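PDB 3MBR: glutamine cyclotransferase from Xanthomonas campestris, which probably cyclises N-terminal glutamine residues of peptides to pyroglutamate with release of ammonia, as expected of a calcium-binding glutaminyl cyclase with a beta-propeller fold. Local coordinates for residues G67-V71 with G107-T111; W73-L77 with V89-L95; L149-N153 with A164-L168. The protein carries 1 engineered substitution. All blocks are in the same frame, centred on the assembly; numbering follows the deposited sequence.

Contact 1. Residues G67-V71 with G107-T111. Engineered in segment 67-71: Ala68 (natural residue Glu).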
loop_
_atom_site.group_PDB
_atom_site.type_symbol
_atom_site.label_atom_id
_atom_site.label_comp_id
_atom_site.label_asym_id
_atom_site.label_seq_id
_atom_site.Cartn_x
_atom_site.Cartn_y
_atom_site.Cartn_z
ATOM N N GLY A 67 9.504 9.256 2.867
ATOM C CA GLY A 67 8.112 8.998 2.564
ATOM C C GLY A 67 7.721 7.550 2.801
ATOM O O GLY A 67 8.496 6.576 2.635
ATOM N N ALA A 68 6.497 7.367 3.186
ATOM C CA ALA A 68 5.927 6.061 3.423
ATOM C C ALA A 68 4.690 5.903 2.522
ATOM O O ALA A 68 4.672 6.382 1.332
ATOM C CB ALA A 68 5.664 5.831 4.902
ATOM N N GLY A 69 3.609 5.290 3.047
ATOM C CA GLY A 69 2.435 5.020 2.200
ATOM C C GLY A 69 1.715 6.226 1.621
ATOM O O GLY A 69 1.812 7.364 2.168
ATOM N N ILE A 70 0.920 5.995 0.577
ATOM C CA ILE A 70 0.245 7.056 -0.187
ATOM C C ILE A 70 -1.155 6.607 -0.568
ATOM O O ILE A 70 -1.401 5.420 -0.750
ATOM C CB ILE A 70 1.033 7.434 -1.448
ATOM C CG1 ILE A 70 1.345 6.156 -2.272
ATOM C CG2 ILE A 70 2.349 8.238 -1.064
ATOM C CD1 ILE A 70 1.796 6.540 -3.706
ATOM N N VAL A 71 -2.029 7.602 -0.793
ATOM C CA VAL A 71 -3.366 7.338 -1.285
ATOM C C VAL A 71 -3.874 8.524 -2.061
ATOM O O VAL A 71 -3.430 9.651 -1.789
ATOM C CB VAL A 71 -4.308 7.058 -0.050
ATOM C CG1 VAL A 71 -4.389 8.316 0.856
ATOM C CG2 VAL A 71 -5.643 6.559 -0.427
ATOM N N GLY A 107 4.144 6.128 10.501
ATOM C CA GLY A 107 3.227 6.069 9.358
ATOM C C GLY A 107 3.741 4.969 8.471
ATOM O O GLY A 107 4.933 4.987 8.023
ATOM N N TRP A 108 2.908 3.960 8.257
ATOM C CA TRP A 108 3.282 2.865 7.368
ATOM C C TRP A 108 2.551 2.887 6.057
ATOM O O TRP A 108 3.210 3.065 5.036
ATOM C CB TRP A 108 3.083 1.518 8.108
ATOM C CG TRP A 108 4.126 1.226 9.167
ATOM C CD1 TRP A 108 4.631 2.087 10.082
ATOM C CD2 TRP A 108 4.654 -0.039 9.481
ATOM N NE1 TRP A 108 5.519 1.417 10.939
ATOM C CE2 TRP A 108 5.556 0.107 10.548
ATOM C CE3 TRP A 108 4.491 -1.293 8.931
ATOM C CZ2 TRP A 108 6.275 -0.976 11.094
ATOM C CZ3 TRP A 108 5.250 -2.385 9.462
ATOM C CH2 TRP A 108 6.087 -2.221 10.563
ATOM N N ALA A 109 1.225 2.757 6.070
ATOM C CA ALA A 109 0.509 2.663 4.796
ATOM C C ALA A 109 -0.869 3.341 4.887
ATOM O O ALA A 109 -1.399 3.546 5.993
ATOM C CB ALA A 109 0.426 1.255 4.289
ATOM N N LEU A 110 -1.438 3.647 3.718
ATOM C CA LEU A 110 -2.750 4.296 3.642
ATOM C C LEU A 110 -3.547 3.675 2.548
ATOM O O LEU A 110 -2.949 3.273 1.550
ATOM C CB LEU A 110 -2.612 5.809 3.232
ATOM C CG LEU A 110 -2.139 6.765 4.256
ATOM C CD1 LEU A 110 -1.876 8.143 3.629
ATOM C CD2 LEU A 110 -3.208 6.900 5.414
ATOM N N THR A 111 -4.875 3.693 2.652
ATOM C CA THR A 111 -5.717 3.498 1.490
ATOM C C THR A 111 -7.016 4.262 1.772
ATOM O O THR A 111 -7.065 5.000 2.759
ATOM C CB THR A 111 -5.949 2.015 1.144
ATOM O OG1 THR A 111 -6.642 1.948 -0.114
ATOM C CG2 THR A 111 -6.779 1.258 2.203
HETATM O O HOH W 1 0.173 3.111 1.044
HETATM O O HOH W 2 -2.371 2.774 -1.084
#

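Contact 2. Residues W73-L77 with V89-L95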
loop_
_atom_site.group_PDB
_atom_site.type_symbol
_atom_site.label_atom_id
_atom_site.label_comp_id
_atom_site.label_asym_id
_atom_site.label_seq_id
_atom_site.Cartn_x
_atom_site.Cartn_y
_atom_site.Cartn_z
ATOM N N TRP A 73 -7.088 11.040 -2.886
ATOM C CA TRP A 73 -8.407 11.482 -2.383
ATOM C C TRP A 73 -8.821 12.654 -3.197
ATOM O O TRP A 73 -8.197 13.707 -3.097
ATOM C CB TRP A 73 -8.381 11.833 -0.883
ATOM C CG TRP A 73 -9.776 12.227 -0.441
ATOM C CD1 TRP A 73 -10.266 13.446 -0.284
ATOM C CD2 TRP A 73 -10.846 11.328 -0.206
ATOM N NE1 TRP A 73 -11.555 13.397 0.059
ATOM C CE2 TRP A 73 -11.964 12.096 0.096
ATOM C CE3 TRP A 73 -10.946 9.933 -0.195
ATOM C CZ2 TRP A 73 -13.206 11.541 0.431
ATOM C CZ3 TRP A 73 -12.232 9.345 0.140
ATOM C CH2 TRP A 73 -13.324 10.173 0.412
ATOM N N ARG A 74 -9.843 12.483 -4.090
ATOM C CA ARG A 74 -10.264 13.576 -4.931
ATOM C C ARG A 74 -9.075 14.119 -5.743
ATOM O O ARG A 74 -8.450 13.340 -6.490
ATOM C CB ARG A 74 -10.979 14.686 -4.114
ATOM C CG ARG A 74 -12.206 14.053 -3.453
ATOM C CD ARG A 74 -13.223 15.013 -2.907
ATOM N NE ARG A 74 -14.218 14.201 -2.202
ATOM C CZ ARG A 74 -15.388 13.798 -2.709
ATOM N NH1 ARG A 74 -15.749 14.153 -3.956
ATOM N NH2 ARG A 74 -16.207 13.053 -1.949
ATOM N N ASP A 75 -8.724 15.392 -5.560
ATOM C CA ASP A 75 -7.682 16.045 -6.353
ATOM C C ASP A 75 -6.343 16.017 -5.602
ATOM O O ASP A 75 -5.387 16.695 -6.038
ATOM C CB ASP A 75 -8.062 17.535 -6.619
ATOM C CG ASP A 75 -8.245 18.368 -5.297
ATOM O OD1 ASP A 75 -7.945 19.601 -5.327
ATOM O OD2 ASP A 75 -8.740 17.854 -4.233
ATOM N N ARG A 76 -6.287 15.273 -4.500
ATOM C CA ARG A 76 -5.115 15.251 -3.614
ATOM C C ARG A 76 -4.408 13.899 -3.548
ATOM O O ARG A 76 -5.046 12.849 -3.687
ATOM C CB ARG A 76 -5.512 15.651 -2.145
ATOM C CG ARG A 76 -6.191 17.021 -2.197
ATOM C CD ARG A 76 -6.552 17.657 -0.967
ATOM N NE ARG A 76 -7.436 16.975 -0.038
ATOM C CZ ARG A 76 -8.784 16.968 -0.055
ATOM N NH1 ARG A 76 -9.498 17.479 -1.049
ATOM N NH2 ARG A 76 -9.419 16.378 0.941
ATOM N N LEU A 77 -3.114 13.958 -3.245
ATOM C CA LEU A 77 -2.317 12.775 -2.904
ATOM C C LEU A 77 -1.842 12.941 -1.494
ATOM O O LEU A 77 -1.224 13.944 -1.154
ATOM C CB LEU A 77 -1.184 12.573 -3.901
ATOM C CG LEU A 77 -0.437 11.270 -3.844
ATOM C CD1 LEU A 77 0.282 11.125 -5.149
ATOM C CD2 LEU A 77 0.536 11.214 -2.726
ATOM N N VAL A 89 0.250 16.618 2.018
ATOM C CA VAL A 89 -0.809 16.534 1.017
ATOM C C VAL A 89 -0.296 17.258 -0.198
ATOM O O VAL A 89 0.115 18.426 -0.062
ATOM C CB VAL A 89 -2.146 17.211 1.524
ATOM C CG1 VAL A 89 -3.212 17.205 0.438
ATOM C CG2 VAL A 89 -2.630 16.618 2.890
ATOM N N TYR A 90 -0.338 16.596 -1.354
ATOM C CA TYR A 90 0.090 17.183 -2.609
ATOM C C TYR A 90 -1.126 17.444 -3.475
ATOM O O TYR A 90 -2.089 16.688 -3.395
ATOM C CB TYR A 90 1.002 16.181 -3.405
ATOM C CG TYR A 90 2.242 15.734 -2.702
ATOM C CD1 TYR A 90 2.203 14.707 -1.799
ATOM C CD2 TYR A 90 3.471 16.329 -2.952
ATOM C CE1 TYR A 90 3.337 14.255 -1.150
ATOM C CE2 TYR A 90 4.676 15.892 -2.270
ATOM C CZ TYR A 90 4.581 14.826 -1.374
ATOM O OH TYR A 90 5.677 14.281 -0.686
ATOM N N ASP A 91 -1.045 18.457 -4.343
ATOM C CA ASP A 91 -2.004 18.502 -5.462
ATOM C C ASP A 91 -1.616 17.344 -6.379
ATOM O O ASP A 91 -0.451 17.213 -6.785
ATOM C CB ASP A 91 -1.815 19.823 -6.189
ATOM C CG ASP A 91 -2.659 19.944 -7.429
ATOM O OD1 ASP A 91 -3.897 20.099 -7.261
ATOM O OD2 ASP A 91 -2.085 19.983 -8.555
ATOM N N LEU A 92 -2.566 16.482 -6.694
ATOM C CA LEU A 92 -2.304 15.322 -7.500
ATOM C C LEU A 92 -1.774 15.657 -8.885
ATOM O O LEU A 92 -0.801 15.057 -9.349
ATOM C CB LEU A 92 -3.623 14.597 -7.678
ATOM C CG LEU A 92 -3.932 13.204 -7.254
ATOM C CD1 LEU A 92 -5.166 12.841 -8.068
ATOM C CD2 LEU A 92 -2.859 12.272 -7.542
ATOM N N ALA A 93 -2.416 16.587 -9.574
ATOM C CA ALA A 93 -2.009 16.881 -10.952
ATOM C C ALA A 93 -0.578 17.326 -11.087
ATOM O O ALA A 93 0.120 16.887 -12.026
ATOM C CB ALA A 93 -2.929 17.967 -11.536
ATOM N N THR A 94 -0.154 18.281 -10.238
ATOM C CA THR A 94 1.203 18.814 -10.333
ATOM C C THR A 94 2.251 18.136 -9.417
ATOM O O THR A 94 3.450 18.429 -9.521
ATOM C CB THR A 94 1.261 20.315 -9.948
ATOM O OG1 THR A 94 0.737 20.472 -8.638
ATOM C CG2 THR A 94 0.458 21.279 -10.881
ATOM N N LEU A 95 1.789 17.254 -8.531
ATOM C CA LEU A 95 2.608 16.637 -7.453
ATOM C C LEU A 95 3.390 17.701 -6.678
ATOM O O LEU A 95 4.608 17.553 -6.434
ATOM C CB LEU A 95 3.553 15.555 -7.971
ATOM C CG LEU A 95 2.850 14.369 -8.593
ATOM C CD1 LEU A 95 3.943 13.322 -9.075
ATOM C CD2 LEU A 95 1.993 13.721 -7.541
HETATM O O HOH W 3 -5.026 17.526 -8.706
HETATM O O HOH W 4 -5.298 20.068 -4.480
HETATM O O HOH W 5 -6.949 21.273 -7.355
#

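Contact 3. Residues L149-N153 with A164-L168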
loop_
_atom_site.group_PDB
_atom_site.type_symbol
_atom_site.label_atom_id
_atom_site.label_comp_id
_atom_site.label_asym_id
_atom_site.label_seq_id
_atom_site.Cartn_x
_atom_site.Cartn_y
_atom_site.Cartn_z
ATOM N N LEU A 149 -3.142 -9.055 14.308
ATOM C CA LEU A 149 -2.219 -9.045 13.178
ATOM C C LEU A 149 -1.605 -7.640 12.984
ATOM O O LEU A 149 -2.331 -6.705 12.595
ATOM C CB LEU A 149 -3.018 -9.542 11.945
ATOM C CG LEU A 149 -2.246 -9.654 10.650
ATOM C CD1 LEU A 149 -1.269 -10.859 10.834
ATOM C CD2 LEU A 149 -3.261 -9.917 9.519
ATOM N N ASP A 150 -0.288 -7.495 13.242
ATOM C CA ASP A 150 0.408 -6.200 13.108
ATOM C C ASP A 150 1.454 -6.265 12.012
ATOM O O ASP A 150 1.384 -7.210 11.190
ATOM C CB ASP A 150 0.991 -5.835 14.496
ATOM C CG ASP A 150 2.187 -6.717 14.934
ATOM O OD1 ASP A 150 2.569 -6.574 16.150
ATOM O OD2 ASP A 150 2.778 -7.508 14.108
ATOM N N ASN A 151 2.288 -5.230 11.851
ATOM C CA ASN A 151 3.293 -5.199 10.780
ATOM C C ASN A 151 2.635 -5.317 9.440
ATOM O O ASN A 151 3.150 -5.968 8.556
ATOM C CB ASN A 151 4.379 -6.299 10.942
ATOM C CG ASN A 151 5.455 -5.876 11.848
ATOM O OD1 ASN A 151 6.519 -5.367 11.403
ATOM N ND2 ASN A 151 5.249 -6.094 13.106
ATOM N N LEU A 152 1.771 -4.362 9.172
ATOM C CA LEU A 152 1.046 -4.289 7.874
ATOM C C LEU A 152 1.622 -3.206 6.992
ATOM O O LEU A 152 1.449 -1.971 7.309
ATOM C CB LEU A 152 -0.388 -4.065 8.131
ATOM C CG LEU A 152 -1.105 -5.084 8.991
ATOM C CD1 LEU A 152 -2.570 -4.791 9.284
ATOM C CD2 LEU A 152 -0.981 -6.610 8.560
ATOM N N ASN A 153 2.557 -3.539 6.102
ATOM C CA ASN A 153 3.434 -2.508 5.539
ATOM C C ASN A 153 2.701 -1.908 4.270
ATOM O O ASN A 153 3.241 -0.922 3.668
ATOM C CB ASN A 153 4.897 -3.014 5.142
ATOM C CG ASN A 153 4.894 -3.929 3.878
ATOM O OD1 ASN A 153 3.894 -4.443 3.498
ATOM N ND2 ASN A 153 6.010 -4.116 3.247
ATOM N N ALA A 164 -4.253 -6.147 3.140
ATOM C CA ALA A 164 -3.062 -5.664 3.878
ATOM C C ALA A 164 -1.931 -6.644 3.691
ATOM O O ALA A 164 -2.098 -7.859 3.911
ATOM C CB ALA A 164 -3.404 -5.578 5.393
ATOM N N ASN A 165 -0.783 -6.122 3.268
ATOM C CA ASN A 165 0.401 -6.999 3.225
ATOM C C ASN A 165 0.997 -7.246 4.584
ATOM O O ASN A 165 1.127 -6.295 5.373
ATOM C CB ASN A 165 1.494 -6.349 2.367
ATOM C CG ASN A 165 2.589 -7.313 2.008
ATOM O OD1 ASN A 165 2.335 -8.321 1.327
ATOM N ND2 ASN A 165 3.833 -7.014 2.417
ATOM N N VAL A 166 1.365 -8.515 4.847
ATOM C CA VAL A 166 2.005 -8.966 6.066
ATOM C C VAL A 166 3.437 -9.472 5.566
ATOM O O VAL A 166 3.696 -10.661 5.113
ATOM C CB VAL A 166 1.286 -10.242 6.583
ATOM C CG1 VAL A 166 1.817 -10.511 7.896
ATOM C CG2 VAL A 166 -0.257 -10.037 6.648
ATOM N N TRP A 167 4.358 -8.569 5.520
ATOM C CA TRP A 167 5.642 -8.885 4.960
ATOM C C TRP A 167 6.364 -9.962 5.644
ATOM O O TRP A 167 7.198 -10.565 5.026
ATOM C CB TRP A 167 6.569 -7.629 4.918
ATOM C CG TRP A 167 7.048 -7.100 6.354
ATOM C CD1 TRP A 167 6.403 -6.185 7.234
ATOM C CD2 TRP A 167 8.315 -7.440 6.994
ATOM N NE1 TRP A 167 7.235 -5.954 8.368
ATOM C CE2 TRP A 167 8.361 -6.759 8.254
ATOM C CE3 TRP A 167 9.365 -8.337 6.652
ATOM C CZ2 TRP A 167 9.459 -6.880 9.100
ATOM C CZ3 TRP A 167 10.495 -8.430 7.532
ATOM C CH2 TRP A 167 10.510 -7.752 8.691
ATOM N N LEU A 168 6.145 -10.166 6.947
ATOM C CA LEU A 168 6.969 -11.157 7.527
ATOM C C LEU A 168 6.452 -12.561 7.229
ATOM O O LEU A 168 7.201 -13.528 7.441
ATOM C CB LEU A 168 7.341 -10.916 8.984
ATOM C CG LEU A 168 6.169 -10.791 9.805
ATOM C CD1 LEU A 168 5.978 -12.176 10.254
ATOM C CD2 LEU A 168 6.628 -9.726 10.953
HETATM O O HOH W 6 4.188 -8.691 8.644
#

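Contact 1. Residues G67-V71 with G107-T111
Near the axis of a five-bladed beta-propeller, the innermost strands of two consecutive blades run side by side here, with Gly69 facing Ala109 and Val71 facing Thr111. Their axes come within 4.8 Å, and their directions differ by only 7°. They are parallel strands but not one sheet: each pairs within its own blade, 67-71 with strand 76-81 and 109-111 with strand 117-120. One direct backbone bond joins them. Gly69 N donates to Trp108 O at 3.0 Å, and the bond is weak because the N-H...O angle is 132°. Gly69 has no side chain, and its CA approaches Ala109 CA to 4.0 Å. Further along, water fills in between the two backbones. Water 1 accepts from Ile70 N at 3.0 Å and from Leu110 N at 3.2 Å. It satisfies two N-H groups that face each other across the gap. Trp108 and Ala109 form a classic beta bulge opposite Ser120, at the start of their strand. The CB of Trp108 points away from 67-71, and its NE1 bonds Glu106 OE1. The side chain of Thr111 is about 5 Å from the calcium ion at its nearest. Its OG1 bonds Trp157 N, and its side chain touches Leu155 and Glu156, two of the calcium-binding residues. Ala68, an engineered residue in place of the natural Glu, points its methyl at 107-111, where CB lies 3.3 Å from Gly107 O. The apolar part of the contact is Val71 against Leu110, two side chains set at about a right angle. With chi1 at 63°, Val71 sends its two methyls to successive residues. CG1 rests on Leu110 CD1 at 3.7 Å, while CG2 presses on the backbone of Thr111, 3.5 Å from its C atom.

Contact 2. Residues W73-L77 with V89-L95
Leu77 is the main bump of this contact. It sits in a hollow formed by Tyr90, Leu92 and Leu95. CD2 lies beside the ring at Tyr90 CD1, 4.0 Å away, both side chains pointing the same way. CD1 meets Leu95 CD2 at 3.9 Å. Leu92 crosses Leu77 at about a right angle, its CD2 on Leu77 CB. With an unusual chi1 of -120°, Leu92 also lays its CB 3.2 Å from Asp75 O and its CD1 near Arg74 O, packing along the turn. Phe27 and Val45 cover Leu77 from the neighbouring blade. On the other side of the sheet the aliphatic part of Arg76 crosses Val89, with CD 3.7 Å from Val89 CG1. Its guanidinium makes salt bridges, NH1 with Asp75 OD2 and NH2 with Asp132 OD2. The backbones are held by a reciprocal pair, Leu77 N to Tyr90 O at 2.9 Å and Tyr90 N to Leu77 O at 2.8 Å, and by Leu92 N to Asp75 O. Asp75 and Asp91 bring like charges near each other, and waters 4 and 5 bridge their OD1 atoms. A type II' turn at 73-76 and an Asx motif at Asp91 mark the strand ends of this antiparallel hairpin, the middle of a four-stranded propeller blade.

Contact 3. Residues L149-N153 with A164-L168
Asn165 ND2 donates to Asn153 OD1 at 2.8 Å, with an N-H...O angle of 159°. The acceptor lies close to the amide plane of Asn165, but the donor is tilted out of the Asn153 carbonyl plane. Asn153 reaches this partner with chi1 at 72°, which folds its amide in between the backbone N and the carbonyl carbon. The other end of that amide is held as well, since ND2 bonds Leu206 O. Both polar atoms of the group are thus used, which fixes its flip. The backbone carbonyl of Asn165 meets 149-153 too. Asn165 O takes a weak bond from Asn153 N at 3.2 Å and a CA-H...O contact from Leu152 CA, also 3.2 Å away. These residues belong to the hairpin of strands 152-158 and 161-166, the two inner strands of a propeller blade. The calcium-binding residues Glu154 and Leu155 follow directly in strand 152-158. Leu152 and Val166 lie side by side, with CD2 of the leucine 4.0 Å from CG2 of the valine. That same methyl, Val166 CG2, is met tip to tip by Leu149 CD2, and Trp185 touches both Leu149 and Val166. Leu152 CD1 reaches the methyl of Ala164. Next to the strand ends, Asn151 and Trp167 join the two segments. Trp167 NE1 donates to Asn151 OD1 at 3.2 Å, a bent bond at the edge of the indole, with amide and ring planes 62° apart. Asn151 ND2 in turn donates to Asp150 OD2 at 3.0 Å, from above the carboxylate plane. Leu168 CD2 packs against the CB of Asn151. Water 6 bridges the backbones beside it, donating to Asn151 O at 2.9 Å and accepting from Leu168 N.

In the fold
After the strands up to 55-60, the chain enters strand 67-73, the inner strand of one blade. Contact 1 closes when the chain returns at 107-111, where inner strand 109-112 of the next blade starts. Within that span lies contact 2, which closes the short loop of one hairpin toward the rim. The two touch through Ile70 and Leu77, on adjacent strands of one sheet. Contact 3 comes later, in series, and closes a hairpin of the blade after that. It meets contact 1 where Trp108 packs on Asn151 and Asn153. Contact 1 therefore stands between the others, which lie on opposite sides of the chain's centre, about 14 Å apart at their nearest atoms. Three successive blades are linked in this way.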